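Local coordinates for melanin biosynthesis protein TyrA, putative (Shewanella oneidensis, PDB 2IIZ) that binds heme b and probably acts as a peroxidase of the dye-decolorizing (DyP) type, at residues 12-17 / 61-66; 22-27 / 102-107; 229-234 / 269-274. All coordinates share one frame; numbering follows the deposited sequence.

Contact 1 (12-17 / 61-66); sequences LGVCAE and NGFVAI
G13 and G62 bring the loop 12-17 against strand 61-66, their CA atoms 4.0 Å apart, and supply the single hydrogen bond between the two segments. It is weak: G13 N lies 3.1 Å from G62 O, but the angle at the hydrogen is only 128°. The same oxygen also takes a CA-H...O contact from G13. Backbones can come this close because G13 has no side chain; the position a CB would occupy falls 2.5 Å from G62 C.

Van der Waals contact with a flat amide comes next. The methyl of A16 sits over one face of the N61 carboxamide, as its nearly equal distances show: CB is 3.2 Å from OD1 and 3.4 Å from ND2 of N61. G13 CA approaches the same OD1 obliquely, at 3.3 Å. With CG between the backbone N and carbonyl carbon (chi1 66°), N61 turns its amide under the loop, and ND2 is hydrogen-bonded to N19 OD1. Shortening this side chain to an alanine here is likely to open a gap next to A16 and G13 and leave N19 OD1 without its ND2 partner.

Apolar contact completes the set. The F63 ring meets G13 C at its edge, CD2 lying 3.7 Å away, while V14 crosses it at about a right angle with CG2 4.0 Å from CD2. H106 stacks with the same ring.

With so little polar bonding between them, the segments are fitted mainly by shape; the carbonyls of V14 and A16 are instead hydrogen-bonded by Q244, which ties the loop to strand 238-249.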
loop_
_atom_site.group_PDB
_atom_site.type_symbol
_atom_site.label_atom_id
_atom_site.label_comp_id
_atom_site.label_asym_id
_atom_site.label_seq_id
_atom_site.Cartn_x
_atom_site.Cartn_y
_atom_site.Cartn_z
ATOM N N LEU A 12 -16.302 3.754 -16.964
ATOM C CA LEU A 12 -16.284 2.300 -16.927
ATOM C C LEU A 12 -16.041 1.744 -15.537
ATOM O O LEU A 12 -16.391 0.598 -15.266
ATOM C CB LEU A 12 -15.230 1.767 -17.896
ATOM C CG LEU A 12 -15.411 2.148 -19.363
ATOM C CD1 LEU A 12 -14.318 1.529 -20.214
ATOM C CD2 LEU A 12 -16.783 1.694 -19.860
ATOM N N GLY A 13 -15.450 2.541 -14.654
ATOM C CA GLY A 13 -15.080 2.040 -13.320
ATOM C C GLY A 13 -16.239 2.033 -12.340
ATOM O O GLY A 13 -16.113 1.526 -11.245
ATOM N N VAL A 14 -17.379 2.598 -12.731
ATOM C CA VAL A 14 -18.495 2.752 -11.801
ATOM C C VAL A 14 -19.125 1.421 -11.512
ATOM O O VAL A 14 -19.402 1.102 -10.345
ATOM C CB VAL A 14 -19.598 3.663 -12.345
ATOM C CG1 VAL A 14 -20.750 3.737 -11.341
ATOM C CG2 VAL A 14 -19.053 5.074 -12.602
ATOM N N CYS A 15 -19.360 0.659 -12.583
ATOM C CA CYS A 15 -19.987 -0.657 -12.509
ATOM C C CYS A 15 -18.989 -1.815 -12.658
ATOM O O CYS A 15 -19.395 -2.972 -12.748
ATOM C CB CYS A 15 -21.042 -0.793 -13.590
ATOM S SG CYS A 15 -22.432 0.324 -13.457
ATOM N N ALA A 16 -17.698 -1.522 -12.680
ATOM C CA ALA A 16 -16.719 -2.567 -12.977
ATOM C C ALA A 16 -16.841 -3.720 -12.004
ATOM O O ALA A 16 -17.180 -3.524 -10.833
ATOM C CB ALA A 16 -15.303 -2.004 -12.940
ATOM N N GLU A 17 -16.565 -4.921 -12.495
ATOM C CA GLU A 17 -16.393 -6.082 -11.625
ATOM C C GLU A 17 -15.178 -5.859 -10.718
ATOM O O GLU A 17 -14.347 -4.968 -10.958
ATOM C CB GLU A 17 -16.207 -7.365 -12.445
ATOM C CG GLU A 17 -17.423 -7.797 -13.265
ATOM C CD GLU A 17 -18.640 -8.124 -12.404
ATOM O OE1 GLU A 17 -18.441 -8.499 -11.221
ATOM O OE2 GLU A 17 -19.794 -8.006 -12.908
ATOM N N ASN A 61 -9.578 -0.176 -14.589
ATOM C CA ASN A 61 -10.742 0.690 -14.739
ATOM C C ASN A 61 -10.786 1.698 -13.615
ATOM O O ASN A 61 -10.073 1.544 -12.623
ATOM C CB ASN A 61 -12.023 -0.114 -14.741
ATOM C CG ASN A 61 -12.275 -0.754 -13.424
ATOM O OD1 ASN A 61 -12.777 -0.111 -12.482
ATOM N ND2 ASN A 61 -11.928 -2.036 -13.326
ATOM N N GLY A 62 -11.628 2.719 -13.791
ATOM C CA GLY A 62 -11.564 3.911 -12.973
ATOM C C GLY A 62 -12.657 4.934 -13.253
ATOM O O GLY A 62 -13.369 4.856 -14.254
ATOM N N PHE A 63 -12.782 5.896 -12.347
ATOM C CA PHE A 63 -13.646 7.019 -12.573
ATOM C C PHE A 63 -13.185 8.254 -11.824
ATOM O O PHE A 63 -12.471 8.148 -10.835
ATOM C CB PHE A 63 -15.131 6.667 -12.300
ATOM C CG PHE A 63 -15.480 6.424 -10.862
ATOM C CD1 PHE A 63 -15.586 7.471 -9.957
ATOM C CD2 PHE A 63 -15.732 5.145 -10.412
ATOM C CE1 PHE A 63 -15.925 7.233 -8.611
ATOM C CE2 PHE A 63 -16.066 4.914 -9.088
ATOM C CZ PHE A 63 -16.159 5.968 -8.193
ATOM N N VAL A 64 -13.596 9.417 -12.333
ATOM C CA VAL A 64 -13.516 10.704 -11.643
ATOM C C VAL A 64 -14.917 11.179 -11.270
ATOM O O VAL A 64 -15.804 11.253 -12.134
ATOM C CB VAL A 64 -12.923 11.815 -12.521
ATOM C CG1 VAL A 64 -12.548 13.035 -11.663
ATOM C CG2 VAL A 64 -11.701 11.312 -13.257
ATOM N N ALA A 65 -15.090 11.499 -9.985
ATOM C CA ALA A 65 -16.329 12.045 -9.437
ATOM C C ALA A 65 -16.047 13.346 -8.720
ATOM O O ALA A 65 -14.908 13.623 -8.339
ATOM C CB ALA A 65 -16.959 11.078 -8.487
ATOM N N ILE A 66 -17.113 14.120 -8.539
ATOM C CA ILE A 66 -17.054 15.533 -8.169
ATOM C C ILE A 66 -17.893 15.811 -6.911
ATOM O O ILE A 66 -19.044 15.402 -6.837
ATOM C CB ILE A 66 -17.587 16.367 -9.352
ATOM C CG1 ILE A 66 -16.597 16.276 -10.518
ATOM C CG2 ILE A 66 -17.814 17.820 -8.971
ATOM C CD1 ILE A 66 -17.260 16.393 -11.824
#

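Contact 2 (22-27 / 102-107)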
loop_
_atom_site.group_PDB
_atom_site.type_symbol
_atom_site.label_atom_id
_atom_site.label_comp_id
_atom_site.label_asym_id
_atom_site.label_seq_id
_atom_site.Cartn_x
_atom_site.Cartn_y
_atom_site.Cartn_z
ATOM N N SER A 22 -6.664 -1.155 -5.707
ATOM C CA SER A 22 -7.298 0.121 -5.998
ATOM C C SER A 22 -6.578 1.281 -5.313
ATOM O O SER A 22 -5.880 1.094 -4.308
ATOM C CB SER A 22 -8.731 0.097 -5.471
ATOM O OG SER A 22 -8.691 0.007 -4.066
ATOM N N VAL A 23 -6.778 2.482 -5.865
ATOM C CA VAL A 23 -6.270 3.735 -5.276
ATOM C C VAL A 23 -7.411 4.755 -5.197
ATOM O O VAL A 23 -8.242 4.883 -6.126
ATOM C CB VAL A 23 -5.146 4.309 -6.099
ATOM C CG1 VAL A 23 -4.574 5.574 -5.468
ATOM C CG2 VAL A 23 -4.036 3.262 -6.256
ATOM N N TYR A 24 -7.435 5.465 -4.080
ATOM C CA TYR A 24 -8.487 6.417 -3.782
ATOM C C TYR A 24 -7.844 7.781 -3.462
ATOM O O TYR A 24 -7.081 7.932 -2.491
ATOM C CB TYR A 24 -9.334 5.927 -2.603
ATOM C CG TYR A 24 -9.835 4.495 -2.697
ATOM C CD1 TYR A 24 -10.787 4.122 -3.642
ATOM C CD2 TYR A 24 -9.362 3.518 -1.835
ATOM C CE1 TYR A 24 -11.247 2.794 -3.719
ATOM C CE2 TYR A 24 -9.815 2.199 -1.906
ATOM C CZ TYR A 24 -10.747 1.850 -2.839
ATOM O OH TYR A 24 -11.172 0.549 -2.890
ATOM N N LEU A 25 -8.158 8.771 -4.289
ATOM C CA LEU A 25 -7.509 10.067 -4.221
ATOM C C LEU A 25 -8.547 11.141 -4.124
ATOM O O LEU A 25 -9.439 11.253 -4.972
ATOM C CB LEU A 25 -6.660 10.327 -5.451
ATOM C CG LEU A 25 -5.626 9.273 -5.799
ATOM C CD1 LEU A 25 -4.919 9.647 -7.109
ATOM C CD2 LEU A 25 -4.633 9.116 -4.667
HETATM N N MSE A 26 -8.392 11.925 -3.065
HETATM C CA MSE A 26 -9.264 13.022 -2.715
HETATM C C MSE A 26 -8.485 14.301 -2.887
HETATM O O MSE A 26 -7.413 14.448 -2.288
HETATM C CB MSE A 26 -9.663 12.850 -1.276
HETATM C CG MSE A 26 -10.462 11.596 -1.088
HETATM SE SE MSE A 26 -12.140 11.848 -2.022
HETATM C CE MSE A 26 -12.901 10.142 -1.469
ATOM N N PHE A 27 -9.024 15.201 -3.715
ATOM C CA PHE A 27 -8.391 16.488 -4.029
ATOM C C PHE A 27 -9.330 17.622 -3.692
ATOM O O PHE A 27 -10.549 17.513 -3.859
ATOM C CB PHE A 27 -8.075 16.639 -5.527
ATOM C CG PHE A 27 -7.116 15.628 -6.062
ATOM C CD1 PHE A 27 -5.749 15.860 -6.015
ATOM C CD2 PHE A 27 -7.580 14.443 -6.620
ATOM C CE1 PHE A 27 -4.851 14.927 -6.510
ATOM C CE2 PHE A 27 -6.702 13.514 -7.114
ATOM C CZ PHE A 27 -5.317 13.756 -7.058
ATOM N N ASP A 102 -13.577 18.047 -2.879
ATOM C CA ASP A 102 -13.953 18.609 -4.185
ATOM C C ASP A 102 -13.942 17.579 -5.319
ATOM O O ASP A 102 -14.842 17.560 -6.167
ATOM C CB ASP A 102 -13.024 19.775 -4.565
ATOM C CG ASP A 102 -13.221 21.001 -3.689
ATOM O OD1 ASP A 102 -14.150 21.022 -2.852
ATOM O OD2 ASP A 102 -12.435 21.949 -3.838
ATOM N N LEU A 103 -12.918 16.736 -5.330
ATOM C CA LEU A 103 -12.763 15.727 -6.368
ATOM C C LEU A 103 -12.276 14.405 -5.811
ATOM O O LEU A 103 -11.449 14.360 -4.888
ATOM C CB LEU A 103 -11.763 16.191 -7.418
ATOM C CG LEU A 103 -12.109 17.427 -8.234
ATOM C CD1 LEU A 103 -10.887 17.794 -9.056
ATOM C CD2 LEU A 103 -13.309 17.183 -9.142
ATOM N N PHE A 104 -12.803 13.338 -6.404
ATOM C CA PHE A 104 -12.458 11.974 -6.062
ATOM C C PHE A 104 -12.055 11.263 -7.353
ATOM O O PHE A 104 -12.790 11.292 -8.357
ATOM C CB PHE A 104 -13.661 11.305 -5.399
ATOM C CG PHE A 104 -13.472 9.838 -5.063
ATOM C CD1 PHE A 104 -12.254 9.339 -4.621
ATOM C CD2 PHE A 104 -14.537 8.960 -5.179
ATOM C CE1 PHE A 104 -12.105 7.999 -4.314
ATOM C CE2 PHE A 104 -14.392 7.630 -4.876
ATOM C CZ PHE A 104 -13.165 7.147 -4.439
ATOM N N VAL A 105 -10.878 10.637 -7.308
ATOM C CA VAL A 105 -10.388 9.808 -8.383
ATOM C C VAL A 105 -10.274 8.387 -7.849
ATOM O O VAL A 105 -9.464 8.088 -6.942
ATOM C CB VAL A 105 -9.011 10.290 -8.905
ATOM C CG1 VAL A 105 -8.473 9.351 -9.953
ATOM C CG2 VAL A 105 -9.115 11.683 -9.489
ATOM N N HIS A 106 -11.093 7.519 -8.432
ATOM C CA HIS A 106 -11.207 6.127 -8.045
ATOM C C HIS A 106 -10.559 5.275 -9.099
ATOM O O HIS A 106 -11.043 5.227 -10.234
ATOM C CB HIS A 106 -12.675 5.790 -7.985
ATOM C CG HIS A 106 -12.968 4.371 -7.645
ATOM N ND1 HIS A 106 -13.278 3.966 -6.365
ATOM C CD2 HIS A 106 -13.018 3.266 -8.415
ATOM C CE1 HIS A 106 -13.502 2.667 -6.359
ATOM N NE2 HIS A 106 -13.351 2.216 -7.590
ATOM N N LEU A 107 -9.469 4.604 -8.726
ATOM C CA LEU A 107 -8.682 3.825 -9.686
ATOM C C LEU A 107 -8.567 2.370 -9.292
ATOM O O LEU A 107 -8.361 2.049 -8.116
ATOM C CB LEU A 107 -7.273 4.406 -9.841
ATOM C CG LEU A 107 -7.192 5.901 -10.121
ATOM C CD1 LEU A 107 -5.732 6.359 -10.178
ATOM C CD2 LEU A 107 -7.923 6.270 -11.403
#
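The carbonyl oxygen of L25 is gripped twice: V105 N donates a nearly straight bond (2.8 Å to L25 O, 169° at the hydrogen) in the carbonyl plane, and F104 CA adds a CA-H...O contact at 3.3 Å. V105 O accepts from L25 N in return, and V23 with L107 and F27 with L103 form equivalent reciprocal pairs. These hydrogen-bonded pairs flank the non-hydrogen-bonded pairs Y24-H106 and M26-F104, the pattern of antiparallel strands. At the end, D102 and L103 both oppose F27, a classic beta bulge, with D102 OD2 bonded to A29 N.

On the face carrying Y24, M26, F104 and H106, selenomethionine M26 bends at its second torsion (chi2 -67°), which carries CE over the F104 ring, 3.7 Å from the centroid and 27° off the normal: a CH-pi contact, with SE placed more obliquely in a Met-aromatic one. The backbone N of H106 lies above the opposite face, and Y24 CB meets the ring's edge, 3.9 Å from CE1 of F104. The Y24 and H106 rings run side by side but inclined, Y24 CE1 reaching H106 CE1 at 3.5 Å. The Y24 hydroxyl is hydrogen-bonded by S22 OG (OG to OH 2.8 Å).

The other face is aliphatic apart from F27, whose CE2 touches V105 CG2 at 3.8 Å, and L103 and L107 pack on helix 34-54.

The backbone N-H and C=O groups of the three hydrogen-bonded pairs thus satisfy each other, the S22 and Y24 hydroxyls pair together, and the side chains across this buried strand pair meet mainly through apolar and pi contacts.

Contact 3 (229-234 / 269-274); sequences VNLKDE and EKMLHS. With HEM (protoporphyrin IX containing Fe), chain C.
V229, which meets M271 across the contact, places one methyl, CG2, over the face of pyrrole D: it stands above the bond between C1D and C2D of the heme, 3.5 Å from each, so it covers part of that face. M271, a selenomethionine, works at the rim of the same macrocycle. Its CE comes to 3.3 Å from the ring methyl CMD, while its CB borders the vinyl on pyrrole C, 3.8 Å from CAC. The chain is stretched beyond CG (chi3 -180°), which is what carries CE to the methyl and also close to V229 O, 3.5 Å from CE.

A neighbouring flat group, the propionate on pyrrole D, is held by N230: ND2 donates to O2D over 3.0 Å with 153° at the hydrogen.

Away from the heme the loop and helix 266-276 meet through L231. Its CD1 nestles against the helix backbone at M271 N, 3.7 Å off, and against M271 CG, while CD2 turns to S274 OG at 4.1 Å. That hydroxyl is itself bonded to R228 O, the helix thereby gripping the end of helix 225-228. No hydrogen bond runs directly between the two segments.

Since V229 directly follows the helix that begins with the axial ligand H225, the arrangement matches the proximal wall of a DyP-type heme pocket: a short helix and its exit loop supply iron ligand, face contact and propionate anchor.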
loop_
_atom_site.group_PDB
_atom_site.type_symbol
_atom_site.label_atom_id
_atom_site.label_comp_id
_atom_site.label_asym_id
_atom_site.label_seq_id
_atom_site.Cartn_x
_atom_site.Cartn_y
_atom_site.Cartn_z
ATOM N N VAL A 229 -29.973 -3.526 6.316
ATOM C CA VAL A 229 -29.706 -2.877 5.025
ATOM C C VAL A 229 -30.390 -3.545 3.818
ATOM O O VAL A 229 -30.127 -3.167 2.672
ATOM C CB VAL A 229 -28.182 -2.826 4.721
ATOM C CG1 VAL A 229 -27.428 -2.082 5.810
ATOM C CG2 VAL A 229 -27.643 -4.226 4.561
ATOM N N ASN A 230 -31.243 -4.534 4.058
ATOM C CA ASN A 230 -32.146 -5.037 3.026
ATOM C C ASN A 230 -33.518 -4.429 3.265
ATOM O O ASN A 230 -34.245 -4.864 4.152
ATOM C CB ASN A 230 -32.250 -6.569 3.027
ATOM C CG ASN A 230 -33.104 -7.095 1.873
ATOM O OD1 ASN A 230 -34.339 -6.937 1.868
ATOM N ND2 ASN A 230 -32.455 -7.719 0.885
ATOM N N LEU A 231 -33.840 -3.425 2.452
ATOM C CA LEU A 231 -35.064 -2.642 2.568
ATOM C C LEU A 231 -35.936 -2.788 1.324
ATOM O O LEU A 231 -35.473 -3.178 0.245
ATOM C CB LEU A 231 -34.707 -1.163 2.755
ATOM C CG LEU A 231 -33.691 -0.872 3.870
ATOM C CD1 LEU A 231 -33.067 0.519 3.743
ATOM C CD2 LEU A 231 -34.370 -1.062 5.239
ATOM N N LYS A 232 -37.208 -2.468 1.500
ATOM C CA LYS A 232 -38.162 -2.434 0.410
ATOM C C LYS A 232 -38.849 -1.074 0.433
ATOM O O LYS A 232 -39.025 -0.474 1.499
ATOM C CB LYS A 232 -39.171 -3.586 0.534
ATOM C CG LYS A 232 -38.569 -4.942 0.132
ATOM C CD LYS A 232 -39.506 -6.122 0.395
ATOM C CE LYS A 232 -38.863 -7.430 -0.067
ATOM N N ASP A 233 -39.227 -0.595 -0.749
ATOM C CA ASP A 233 -39.808 0.736 -0.887
ATOM C C ASP A 233 -41.288 0.735 -0.473
ATOM O O ASP A 233 -41.821 -0.289 -0.029
ATOM C CB ASP A 233 -39.604 1.272 -2.321
ATOM C CG ASP A 233 -40.507 0.604 -3.362
ATOM O OD1 ASP A 233 -41.409 -0.194 -3.017
ATOM O OD2 ASP A 233 -40.299 0.899 -4.551
ATOM N N GLU A 234 -41.944 1.881 -0.626
ATOM C CA GLU A 234 -43.353 2.021 -0.238
ATOM C C GLU A 234 -44.311 1.126 -1.051
ATOM O O GLU A 234 -45.496 1.032 -0.726
ATOM C CB GLU A 234 -43.780 3.488 -0.348
ATOM N N GLU A 269 -28.825 6.483 1.849
ATOM C CA GLU A 269 -29.231 7.220 3.054
ATOM C C GLU A 269 -30.207 6.421 3.905
ATOM O O GLU A 269 -29.996 6.223 5.109
ATOM C CB GLU A 269 -29.850 8.577 2.706
ATOM C CG GLU A 269 -29.989 9.481 3.922
ATOM C CD GLU A 269 -30.719 10.794 3.626
ATOM O OE1 GLU A 269 -30.438 11.426 2.587
ATOM O OE2 GLU A 269 -31.578 11.192 4.449
ATOM N N LYS A 270 -31.273 5.966 3.271
ATOM C CA LYS A 270 -32.217 5.088 3.929
ATOM C C LYS A 270 -31.525 3.882 4.599
ATOM O O LYS A 270 -31.874 3.513 5.720
ATOM C CB LYS A 270 -33.269 4.637 2.919
ATOM C CG LYS A 270 -34.275 5.739 2.556
ATOM C CD LYS A 270 -34.997 5.444 1.245
ATOM C CE LYS A 270 -36.399 6.106 1.195
ATOM N NZ LYS A 270 -36.401 7.470 1.799
HETATM N N MSE A 271 -30.548 3.281 3.920
HETATM C CA MSE A 271 -29.788 2.160 4.504
HETATM C C MSE A 271 -29.009 2.611 5.716
HETATM O O MSE A 271 -29.029 1.948 6.737
HETATM C CB MSE A 271 -28.817 1.539 3.495
HETATM C CG MSE A 271 -29.486 0.584 2.538
HETATM SE SE MSE A 271 -28.447 0.272 0.931
HETATM C CE MSE A 271 -29.572 -0.902 0.062
ATOM N N LEU A 272 -28.323 3.741 5.601
ATOM C CA LEU A 272 -27.500 4.243 6.682
ATOM C C LEU A 272 -28.353 4.621 7.897
ATOM O O LEU A 272 -27.999 4.329 9.042
ATOM C CB LEU A 272 -26.719 5.438 6.200
ATOM C CG LEU A 272 -25.691 5.991 7.174
ATOM C CD1 LEU A 272 -24.530 5.021 7.318
ATOM C CD2 LEU A 272 -25.206 7.402 6.726
ATOM N N HIS A 273 -29.479 5.270 7.648
ATOM C CA HIS A 273 -30.413 5.580 8.722
ATOM C C HIS A 273 -30.815 4.284 9.433
ATOM O O HIS A 273 -30.663 4.162 10.651
ATOM C CB HIS A 273 -31.621 6.312 8.150
ATOM C CG HIS A 273 -32.635 6.699 9.169
ATOM N ND1 HIS A 273 -33.316 5.770 9.928
ATOM C CD2 HIS A 273 -33.096 7.914 9.549
ATOM C CE1 HIS A 273 -34.150 6.400 10.736
ATOM N NE2 HIS A 273 -34.036 7.701 10.526
ATOM N N SER A 274 -31.314 3.316 8.669
ATOM C CA SER A 274 -31.645 1.997 9.216
ATOM C C SER A 274 -30.501 1.346 10.012
ATOM O O SER A 274 -30.770 0.614 10.967
ATOM C CB SER A 274 -32.100 1.048 8.108
ATOM O OG SER A 274 -32.045 -0.286 8.562
HETATM C CHA HEM C . -24.206 -6.719 2.818
HETATM C CHB HEM C . -20.111 -5.871 5.211
HETATM C CHC HEM C . -21.134 -1.205 5.447
HETATM C CHD HEM C . -24.924 -1.925 2.598
HETATM C C1A HEM C . -23.019 -6.902 3.478
HETATM C C2A HEM C . -22.389 -8.181 3.730
HETATM C C3A HEM C . -21.249 -7.924 4.397
HETATM C C4A HEM C . -21.139 -6.500 4.571
HETATM C CMA HEM C . -20.212 -8.937 4.908
HETATM C CAA HEM C . -22.951 -9.557 3.297
HETATM C CBA HEM C . -22.440 -9.976 1.904
HETATM C CGA HEM C . -23.180 -9.244 0.807
HETATM O O1A HEM C . -22.591 -8.324 0.165
HETATM O O2A HEM C . -24.371 -9.573 0.554
HETATM C C1B HEM C . -20.050 -4.542 5.491
HETATM C C2B HEM C . -18.992 -3.907 6.247
HETATM C C3B HEM C . -19.280 -2.602 6.312
HETATM C C4B HEM C . -20.517 -2.397 5.598
HETATM C CMB HEM C . -17.787 -4.677 6.835
HETATM C CAB HEM C . -18.511 -1.455 6.986
HETATM C CBB HEM C . -17.844 -1.652 8.115
HETATM C C1C HEM C . -22.262 -1.013 4.714
HETATM C C2C HEM C . -22.926 0.256 4.573
HETATM C C3C HEM C . -23.985 0.066 3.781
HETATM C C4C HEM C . -23.998 -1.334 3.405
HETATM C CMC HEM C . -22.430 1.540 5.257
HETATM C CAC HEM C . -25.034 1.092 3.311
HETATM C CBC HEM C . -25.049 2.384 3.668
HETATM C C1D HEM C . -25.071 -3.265 2.371
HETATM C C2D HEM C . -26.068 -3.837 1.505
HETATM C C3D HEM C . -25.845 -5.336 1.574
HETATM C C4D HEM C . -24.736 -5.509 2.475
HETATM C CMD HEM C . -27.137 -3.075 0.693
HETATM C CAD HEM C . -26.624 -6.450 0.855
HETATM C CBD HEM C . -27.674 -6.975 1.819
HETATM C CGD HEM C . -28.691 -7.859 1.136
HETATM O O1D HEM C . -28.625 -9.110 1.339
HETATM O O2D HEM C . -29.553 -7.309 0.402
HETATM N NA HEM C . -22.235 -5.890 4.003
HETATM N NB HEM C . -20.971 -3.593 5.103
HETATM N NC HEM C . -22.927 -1.974 3.990
HETATM N ND HEM C . -24.306 -4.274 2.924
HETATM FE FE HEM C . -22.694 -3.970 4.190
#

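Contacts 1 and 2 form one continuous region: their centres are 10 Å apart, and strands 61-67 and 103-109 are sheet neighbours, with F63 N 2.8 Å from H106 O and A65 N 2.8 Å from F104 O, both probable hydrogen bonds. Contact 3 is separate, its centre 24 Å from that of contact 1 and 27 Å from that of contact 2, on the opposite side of the chain's centre, although all three reach the same antiparallel sheet. Only contact 3 touches the heme. The other two approach it less closely: the side chains of E17 in contact 1 and Y24 in contact 2 each stay about 12 Å from the cofactor.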